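Local atomic coordinates of kinectin 1 (Kinesin receptor) (Legionella pneumophila, PDB entry 4MU6), a protein that is of unknown function but is the effector LegC3, probably membrane-anchored through a part beyond this largely helical N-terminal coiled-coil domain. Residues Leu68-Asp80 against Arg211-Leu225. Numbering follows the deposited sequence.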
ATOM      1  N   LEU A  68      -3.396  -1.219   7.339  1.00 29.71           N
ATOM      2  CA  LEU A  68      -2.771  -1.731   6.110  1.00 28.84           C
ATOM      3  C   LEU A  68      -1.910  -0.653   5.450  1.00 35.50           C
ATOM      4  O   LEU A  68      -0.824  -0.946   4.936  1.00 30.06           O
ATOM      5  CB  LEU A  68      -3.837  -2.180   5.113  1.00 29.26           C
ATOM      6  CG  LEU A  68      -4.745  -3.354   5.459  1.00 32.67           C
ATOM      7  CD1 LEU A  68      -5.925  -3.406   4.487  1.00 33.23           C
ATOM      8  CD2 LEU A  68      -3.976  -4.646   5.438  1.00 33.17           C
ATOM      9  N   GLU A  69      -2.406   0.588   5.444  1.00 32.54           N
ATOM     10  CA  GLU A  69      -1.636   1.711   4.918  1.00 33.12           C
ATOM     11  C   GLU A  69      -0.331   1.863   5.683  1.00 29.90           C
ATOM     12  O   GLU A  69       0.714   2.105   5.092  1.00 34.67           O
ATOM     13  CB  GLU A  69      -2.418   3.030   5.018  1.00 34.17           C
ATOM     14  CG  GLU A  69      -3.418   3.286   3.897  1.00 42.00           C
ATOM     15  CD  GLU A  69      -4.179   4.608   4.082  1.00 44.89           C
ATOM     16  OE1 GLU A  69      -3.838   5.367   5.018  1.00 46.98           O
ATOM     17  OE2 GLU A  69      -5.116   4.879   3.291  1.00 44.48           O
ATOM     18  N   GLN A  70      -0.406   1.731   7.003  1.00 32.06           N
ATOM     19  CA  GLN A  70       0.759   1.903   7.864  1.00 39.92           C
ATOM     20  C   GLN A  70       1.788   0.814   7.615  1.00 43.38           C
ATOM     21  O   GLN A  70       2.990   1.080   7.608  1.00 42.70           O
ATOM     22  CB  GLN A  70       0.357   1.930   9.343  1.00 37.48           C
ATOM     23  CG  GLN A  70      -0.039   3.322   9.849  1.00 57.02           C
ATOM     24  CD  GLN A  70       1.124   4.312   9.802  1.00 66.20           C
ATOM     25  OE1 GLN A  70       2.146   4.119  10.469  1.00 74.23           O
ATOM     26  NE2 GLN A  70       0.976   5.373   9.007  1.00 57.72           N
ATOM     27  N   GLN A  71       1.308  -0.408   7.408  1.00 35.94           N
ATOM     28  CA  GLN A  71       2.184  -1.499   7.022  1.00 39.96           C
ATOM     29  C   GLN A  71       2.909  -1.183   5.701  1.00 38.84           C
ATOM     30  O   GLN A  71       4.129  -1.310   5.610  1.00 32.09           O
ATOM     31  CB  GLN A  71       1.393  -2.799   6.884  1.00 39.56           C
ATOM     32  CG  GLN A  71       2.214  -3.966   6.348  1.00 49.13           C
ATOM     33  CD  GLN A  71       3.027  -4.674   7.419  1.00 58.43           C
ATOM     34  OE1 GLN A  71       3.171  -4.180   8.539  1.00 55.87           O
ATOM     35  NE2 GLN A  71       3.553  -5.855   7.078  1.00 61.38           N
ATOM     36  N   SER A  72       2.153  -0.771   4.688  1.00 35.22           N
ATOM     37  CA  SER A  72       2.730  -0.509   3.374  1.00 39.10           C
ATOM     38  C   SER A  72       3.668   0.690   3.409  1.00 38.25           C
ATOM     39  O   SER A  72       4.689   0.709   2.727  1.00 34.62           O
ATOM     40  CB  SER A  72       1.627  -0.277   2.339  1.00 33.92           C
ATOM     41  OG  SER A  72       0.941  -1.481   2.050  1.00 37.59           O
ATOM     42  N   TYR A  73       3.304   1.701   4.196  1.00 36.71           N
ATOM     43  CA  TYR A  73       4.106   2.906   4.288  1.00 34.66           C
ATOM     44  C   TYR A  73       5.493   2.561   4.792  1.00 35.86           C
ATOM     45  O   TYR A  73       6.490   2.984   4.205  1.00 34.22           O
ATOM     46  CB  TYR A  73       3.451   3.916   5.226  1.00 31.36           C
ATOM     47  CG  TYR A  73       4.273   5.146   5.550  1.00 34.51           C
ATOM     48  CD1 TYR A  73       5.155   5.152   6.626  1.00 36.53           C
ATOM     49  CD2 TYR A  73       4.143   6.315   4.804  1.00 33.66           C
ATOM     50  CE1 TYR A  73       5.888   6.282   6.950  1.00 31.79           C
ATOM     51  CE2 TYR A  73       4.871   7.458   5.124  1.00 27.98           C
ATOM     52  CZ  TYR A  73       5.736   7.426   6.205  1.00 33.88           C
ATOM     53  OH  TYR A  73       6.481   8.532   6.530  1.00 38.94           O
ATOM     54  N   LYS A  74       5.537   1.798   5.880  1.00 34.13           N
ATOM     55  CA  LYS A  74       6.780   1.487   6.585  1.00 37.37           C
ATOM     56  C   LYS A  74       7.671   0.542   5.784  1.00 34.68           C
ATOM     57  O   LYS A  74       8.901   0.625   5.844  1.00 29.73           O
ATOM     58  CB  LYS A  74       6.469   0.856   7.950  1.00 37.65           C
ATOM     59  CG  LYS A  74       5.807   1.802   8.973  1.00 50.61           C
ATOM     60  CD  LYS A  74       5.275   1.030  10.187  1.00 58.15           C
ATOM     61  CE  LYS A  74       4.782   1.969  11.284  1.00 68.12           C
ATOM     62  NZ  LYS A  74       4.085   1.246  12.401  1.00 74.58           N
ATOM     63  N   ALA A  75       7.037  -0.379   5.066  1.00 33.43           N
ATOM     64  CA  ALA A  75       7.767  -1.373   4.302  1.00 34.20           C
ATOM     65  C   ALA A  75       8.465  -0.664   3.146  1.00 33.17           C
ATOM     66  O   ALA A  75       9.642  -0.898   2.888  1.00 41.17           O
ATOM     67  CB  ALA A  75       6.828  -2.457   3.803  1.00 31.03           C
ATOM     68  N   GLN A  76       7.746   0.230   2.472  1.00 40.84           N
ATOM     69  CA  GLN A  76       8.352   1.005   1.389  1.00 41.56           C
ATOM     70  C   GLN A  76       9.476   1.910   1.872  1.00 40.89           C
ATOM     71  O   GLN A  76      10.488   2.067   1.173  1.00 28.92           O
ATOM     72  CB  GLN A  76       7.326   1.855   0.650  1.00 32.03           C
ATOM     73  CG  GLN A  76       7.926   2.621  -0.529  1.00 26.29           C
ATOM     74  CD  GLN A  76       8.193   1.734  -1.739  1.00 36.03           C
ATOM     75  OE1 GLN A  76       7.271   1.138  -2.301  1.00 35.64           O
ATOM     76  NE2 GLN A  76       9.460   1.661  -2.158  1.00 29.20           N
ATOM     77  N   LEU A  77       9.290   2.531   3.037  1.00 39.24           N
ATOM     78  CA  LEU A  77      10.333   3.391   3.582  1.00 40.37           C
ATOM     79  C   LEU A  77      11.600   2.576   3.800  1.00 42.18           C
ATOM     80  O   LEU A  77      12.672   2.952   3.332  1.00 34.10           O
ATOM     81  CB  LEU A  77       9.900   4.092   4.871  1.00 39.60           C
ATOM     82  CG  LEU A  77      10.878   5.174   5.361  1.00 44.30           C
ATOM     83  CD1 LEU A  77      11.188   6.228   4.280  1.00 38.35           C
ATOM     84  CD2 LEU A  77      10.370   5.861   6.627  1.00 43.63           C
ATOM     85  N   ALA A  78      11.467   1.443   4.482  1.00 41.29           N
ATOM     86  CA  ALA A  78      12.601   0.541   4.682  1.00 45.55           C
ATOM     87  C   ALA A  78      13.280   0.077   3.365  1.00 43.11           C
ATOM     88  O   ALA A  78      14.510   0.008   3.290  1.00 35.40           O
ATOM     89  CB  ALA A  78      12.180  -0.662   5.545  1.00 46.69           C
ATOM     90  N   GLU A  79      12.489  -0.235   2.337  1.00 43.89           N
ATOM     91  CA  GLU A  79      13.048  -0.630   1.038  1.00 46.19           C
ATOM     92  C   GLU A  79      13.873   0.509   0.473  1.00 42.18           C
ATOM     93  O   GLU A  79      14.966   0.300  -0.049  1.00 41.67           O
ATOM     94  CB  GLU A  79      11.942  -0.956   0.032  1.00 49.00           C
ATOM     95  CG  GLU A  79      11.579  -2.416  -0.117  1.00 53.31           C
ATOM     96  CD  GLU A  79      10.497  -2.629  -1.165  1.00 62.77           C
ATOM     97  OE1 GLU A  79       9.296  -2.534  -0.822  1.00 64.68           O
ATOM     98  OE2 GLU A  79      10.849  -2.877  -2.339  1.00 71.52           O
ATOM     99  N   ASP A  80      13.326   1.716   0.571  1.00 40.94           N
ATOM    100  CA  ASP A  80      13.992   2.897   0.044  1.00 37.04           C
ATOM    101  C   ASP A  80      15.293   3.226   0.772  1.00 39.49           C
ATOM    102  O   ASP A  80      16.239   3.701   0.143  1.00 39.34           O
ATOM    103  CB  ASP A  80      13.055   4.103   0.053  1.00 33.41           C
ATOM    104  CG  ASP A  80      12.011   4.029  -1.033  1.00 30.48           C
ATOM    105  OD1 ASP A  80      12.001   3.021  -1.760  1.00 40.36           O
ATOM    106  OD2 ASP A  80      11.184   4.963  -1.153  1.00 27.07           O
ATOM    107  N   ARG A 211       5.365  11.599   1.055  1.00 25.84           N
ATOM    108  CA  ARG A 211       5.292  11.342   2.485  1.00 29.17           C
ATOM    109  C   ARG A 211       5.001  12.614   3.278  1.00 35.93           C
ATOM    110  O   ARG A 211       4.298  12.563   4.287  1.00 35.14           O
ATOM    111  CB  ARG A 211       6.546  10.629   3.004  1.00 34.84           C
ATOM    112  CG  ARG A 211       6.681   9.196   2.481  1.00 37.11           C
ATOM    113  CD  ARG A 211       7.805   8.436   3.174  1.00 35.16           C
ATOM    114  NE  ARG A 211       8.058   7.175   2.496  1.00 38.54           N
ATOM    115  CZ  ARG A 211       9.001   6.979   1.576  1.00 35.85           C
ATOM    116  NH1 ARG A 211       9.833   7.954   1.226  1.00 38.84           N
ATOM    117  NH2 ARG A 211       9.122   5.796   1.012  1.00 34.87           N
ATOM    118  N   ILE A 212       5.523  13.749   2.812  1.00 35.53           N
ATOM    119  CA  ILE A 212       5.227  15.032   3.445  1.00 34.89           C
ATOM    120  C   ILE A 212       3.721  15.295   3.446  1.00 30.25           C
ATOM    121  O   ILE A 212       3.167  15.715   4.440  1.00 31.64           O
ATOM    122  CB  ILE A 212       5.931  16.203   2.722  1.00 37.77           C
ATOM    123  CG1 ILE A 212       7.460  16.068   2.818  1.00 44.76           C
ATOM    124  CG2 ILE A 212       5.448  17.524   3.278  1.00 31.55           C
ATOM    125  CD1 ILE A 212       8.004  16.233   4.233  1.00 45.41           C
ATOM    126  N   GLY A 213       3.065  15.046   2.321  1.00 39.52           N
ATOM    127  CA  GLY A 213       1.632  15.234   2.229  1.00 37.95           C
ATOM    128  C   GLY A 213       0.887  14.216   3.077  1.00 39.85           C
ATOM    129  O   GLY A 213      -0.025  14.570   3.826  1.00 34.16           O
ATOM    130  N   TYR A 214       1.283  12.950   2.970  1.00 32.41           N
ATOM    131  CA  TYR A 214       0.606  11.892   3.719  1.00 33.72           C
ATOM    132  C   TYR A 214       0.712  12.117   5.217  1.00 33.63           C
ATOM    133  O   TYR A 214      -0.274  11.988   5.942  1.00 31.51           O
ATOM    134  CB  TYR A 214       1.159  10.510   3.355  1.00 30.47           C
ATOM    135  CG  TYR A 214       0.634   9.378   4.223  1.00 35.25           C
ATOM    136  CD1 TYR A 214      -0.660   8.883   4.056  1.00 34.96           C
ATOM    137  CD2 TYR A 214       1.428   8.808   5.213  1.00 36.08           C
ATOM    138  CE1 TYR A 214      -1.139   7.847   4.841  1.00 37.60           C
ATOM    139  CE2 TYR A 214       0.955   7.762   6.002  1.00 40.52           C
ATOM    140  CZ  TYR A 214      -0.325   7.289   5.807  1.00 41.31           C
ATOM    141  OH  TYR A 214      -0.796   6.263   6.586  1.00 51.49           O
ATOM    142  N   ASN A 215       1.911  12.449   5.685  1.00 33.17           N
ATOM    143  CA  ASN A 215       2.144  12.582   7.116  1.00 33.26           C
ATOM    144  C   ASN A 215       1.418  13.789   7.742  1.00 42.05           C
ATOM    145  O   ASN A 215       1.334  13.898   8.962  1.00 46.29           O
ATOM    146  CB  ASN A 215       3.644  12.641   7.413  1.00 34.97           C
ATOM    147  CG  ASN A 215       4.298  11.269   7.412  1.00 39.62           C
ATOM    148  OD1 ASN A 215       3.712  10.285   7.845  1.00 44.00           O
ATOM    149  ND2 ASN A 215       5.522  11.206   6.926  1.00 42.52           N
ATOM    150  N   SER A 216       0.894  14.689   6.912  1.00 39.94           N
ATOM    151  CA  SER A 216       0.132  15.816   7.438  1.00 35.04           C
ATOM    152  C   SER A 216      -1.395  15.731   7.259  1.00 33.20           C
ATOM    153  O   SER A 216      -2.125  16.251   8.087  1.00 38.77           O
ATOM    154  CB  SER A 216       0.677  17.153   6.920  1.00 44.38           C
ATOM    155  OG  SER A 216       0.460  17.304   5.533  1.00 50.72           O
ATOM    156  N   THR A 217      -1.887  15.093   6.199  1.00 33.31           N
ATOM    157  CA  THR A 217      -3.343  14.973   6.008  1.00 32.16           C
ATOM    158  C   THR A 217      -3.882  13.562   6.207  1.00 34.10           C
ATOM    159  O   THR A 217      -5.058  13.381   6.494  1.00 43.14           O
ATOM    160  CB  THR A 217      -3.759  15.322   4.574  1.00 32.43           C
ATOM    161  OG1 THR A 217      -3.036  14.475   3.674  1.00 33.13           O
ATOM    162  CG2 THR A 217      -3.462  16.765   4.254  1.00 30.77           C
ATOM    163  N   GLY A 218      -3.035  12.563   5.987  1.00 38.79           N
ATOM    164  CA  GLY A 218      -3.479  11.186   5.968  1.00 36.80           C
ATOM    165  C   GLY A 218      -3.897  10.722   4.579  1.00 32.14           C
ATOM    166  O   GLY A 218      -4.216   9.559   4.392  1.00 32.18           O
ATOM    167  N   GLU A 219      -3.900  11.622   3.604  1.00 31.38           N
ATOM    168  CA  GLU A 219      -4.270  11.260   2.231  1.00 38.49           C
ATOM    169  C   GLU A 219      -3.055  10.879   1.375  1.00 35.67           C
ATOM    170  O   GLU A 219      -1.910  11.116   1.766  1.00 39.95           O
ATOM    171  CB  GLU A 219      -5.008  12.420   1.550  1.00 43.16           C
ATOM    172  CG  GLU A 219      -6.104  13.068   2.399  1.00 50.45           C
ATOM    173  CD  GLU A 219      -7.303  12.153   2.652  1.00 56.62           C
ATOM    174  OE1 GLU A 219      -7.484  11.150   1.920  1.00 52.70           O
ATOM    175  OE2 GLU A 219      -8.071  12.449   3.592  1.00 62.53           O
ATOM    176  N   ASP A 220      -3.325  10.301   0.206  1.00 35.87           N
ATOM    177  CA  ASP A 220      -2.304  10.027  -0.807  1.00 41.07           C
ATOM    178  C   ASP A 220      -1.247   9.047  -0.298  1.00 36.34           C
ATOM    179  O   ASP A 220      -0.056   9.246  -0.517  1.00 30.23           O
ATOM    180  CB  ASP A 220      -1.655  11.335  -1.313  1.00 44.91           C
ATOM    181  CG  ASP A 220      -0.669  11.111  -2.483  1.00 55.62           C
ATOM    182  OD1 ASP A 220      -1.011  10.391  -3.450  1.00 52.94           O
ATOM    183  OD2 ASP A 220       0.461  11.645  -2.422  1.00 53.28           O
ATOM    184  N   ILE A 221      -1.681   7.993   0.391  1.00 31.74           N
ATOM    185  CA  ILE A 221      -0.752   6.929   0.748  1.00 34.55           C
ATOM    186  C   ILE A 221      -0.093   6.368  -0.513  1.00 28.64           C
ATOM    187  O   ILE A 221       1.095   6.050  -0.503  1.00 27.61           O
ATOM    188  CB  ILE A 221      -1.430   5.768   1.526  1.00 34.54           C
ATOM    189  CG1 ILE A 221      -0.443   4.619   1.764  1.00 35.19           C
ATOM    190  CG2 ILE A 221      -2.630   5.228   0.760  1.00 32.20           C
ATOM    191  CD1 ILE A 221       0.759   4.952   2.670  1.00 28.57           C
ATOM    192  N   LEU A 222      -0.853   6.271  -1.604  1.00 28.70           N
ATOM    193  CA  LEU A 222      -0.369   5.520  -2.767  1.00 35.96           C
ATOM    194  C   LEU A 222       0.875   6.118  -3.408  1.00 41.76           C
ATOM    195  O   LEU A 222       1.706   5.372  -3.925  1.00 38.67           O
ATOM    196  CB  LEU A 222      -1.480   5.296  -3.807  1.00 33.86           C
ATOM    197  CG  LEU A 222      -2.620   4.397  -3.291  1.00 37.47           C
ATOM    198  CD1 LEU A 222      -3.798   4.370  -4.252  1.00 36.07           C
ATOM    199  CD2 LEU A 222      -2.091   2.995  -3.043  1.00 27.90           C
ATOM    200  N   SER A 223       1.022   7.447  -3.359  1.00 32.62           N
ATOM    201  CA  SER A 223       2.190   8.087  -3.980  1.00 30.32           C
ATOM    202  C   SER A 223       3.457   7.884  -3.145  1.00 30.35           C
ATOM    203  O   SER A 223       4.552   8.208  -3.585  1.00 29.61           O
ATOM    204  CB  SER A 223       1.960   9.578  -4.267  1.00 30.12           C
ATOM    205  OG  SER A 223       0.837   9.792  -5.112  1.00 33.33           O
ATOM    206  N   THR A 224       3.320   7.323  -1.948  1.00 31.02           N
ATOM    207  CA  THR A 224       4.512   6.947  -1.193  1.00 34.06           C
ATOM    208  C   THR A 224       4.978   5.525  -1.535  1.00 35.76           C
ATOM    209  O   THR A 224       5.964   5.045  -0.979  1.00 28.94           O
ATOM    210  CB  THR A 224       4.294   7.040   0.325  1.00 28.56           C
ATOM    211  OG1 THR A 224       3.555   5.895   0.778  1.00 30.17           O
ATOM    212  CG2 THR A 224       3.526   8.322   0.680  1.00 38.24           C
ATOM    213  N   LEU A 225       4.264   4.843  -2.429  1.00 38.78           N
ATOM    214  CA  LEU A 225       4.598   3.446  -2.739  1.00 31.58           C
ATOM    215  C   LEU A 225       4.980   3.257  -4.200  1.00 31.78           C
ATOM    216  O   LEU A 225       4.497   3.984  -5.070  1.00 29.94           O
ATOM    217  CB  LEU A 225       3.419   2.529  -2.415  1.00 25.22           C
ATOM    218  CG  LEU A 225       2.813   2.749  -1.028  1.00 30.08           C
ATOM    219  CD1 LEU A 225       1.487   2.022  -0.917  1.00 27.56           C
ATOM    220  CD2 LEU A 225       3.782   2.294   0.053  1.00 27.54           C
TER
HETATM  221  O   HOH W   1      -4.230   7.662   2.180  1.00 38.03           O
HETATM  222  O   HOH W   2      -5.222   7.729   6.441  1.00 43.79           O
HETATM  223  O   HOH W   3       6.397   5.001   2.110  1.00 36.97           O
HETATM  224  O   HOH W   4      11.934   7.526  -0.652  1.00 28.90           O
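Tyr73 and Arg211 meet where helix 68-80 runs roughly antiparallel to helix 211-217, the segment axes 150° apart and 13.1 Å at closest, while the turn after Gly218 folds Ile221-Leu225 back against helix 68-80. Arg211, extended from CG to NE, brings CG and CD against Tyr73 CE2 and OH, its guanidinium plane steep to the ring (83°), and sits as a knob among Tyr73, Gln76, Leu77 and Asp80. Leu77 CD1 lies over one guanidinium face, 3.6 Å from Arg211 CZ; in that plane, NH2 makes a nearly straight salt bridge (170°) to Asp80 OD2 at 3.1 Å, and water 4 links NH1 to the same oxygen. Water 3 joins Arg211 NE to Tyr73 O and Thr224 O, and Leu225 CD2 packs on Gln76 CB. With CG anti to the backbone N, Tyr73 reaches Asn215, whose ND2 donates to Tyr73 OH at 2.9 Å. The tyrosine rings meet obliquely, Tyr73 CE2 3.7 Å from Tyr214 CD2. Gln70 NE2, its amide nearly coplanar with the Tyr214 ring, donates to Tyr214 OH at 3.1 Å. Glu69 crosses Ile221; its carboxylate, salt-bridged to Lys65, reaches Gly218 O through waters 1 and 2. One amide donor thus holds each tyrosine hydroxyl, and Asp80, also paired with Arg207, probably balances two arginines between helices 43-105 and 158-217.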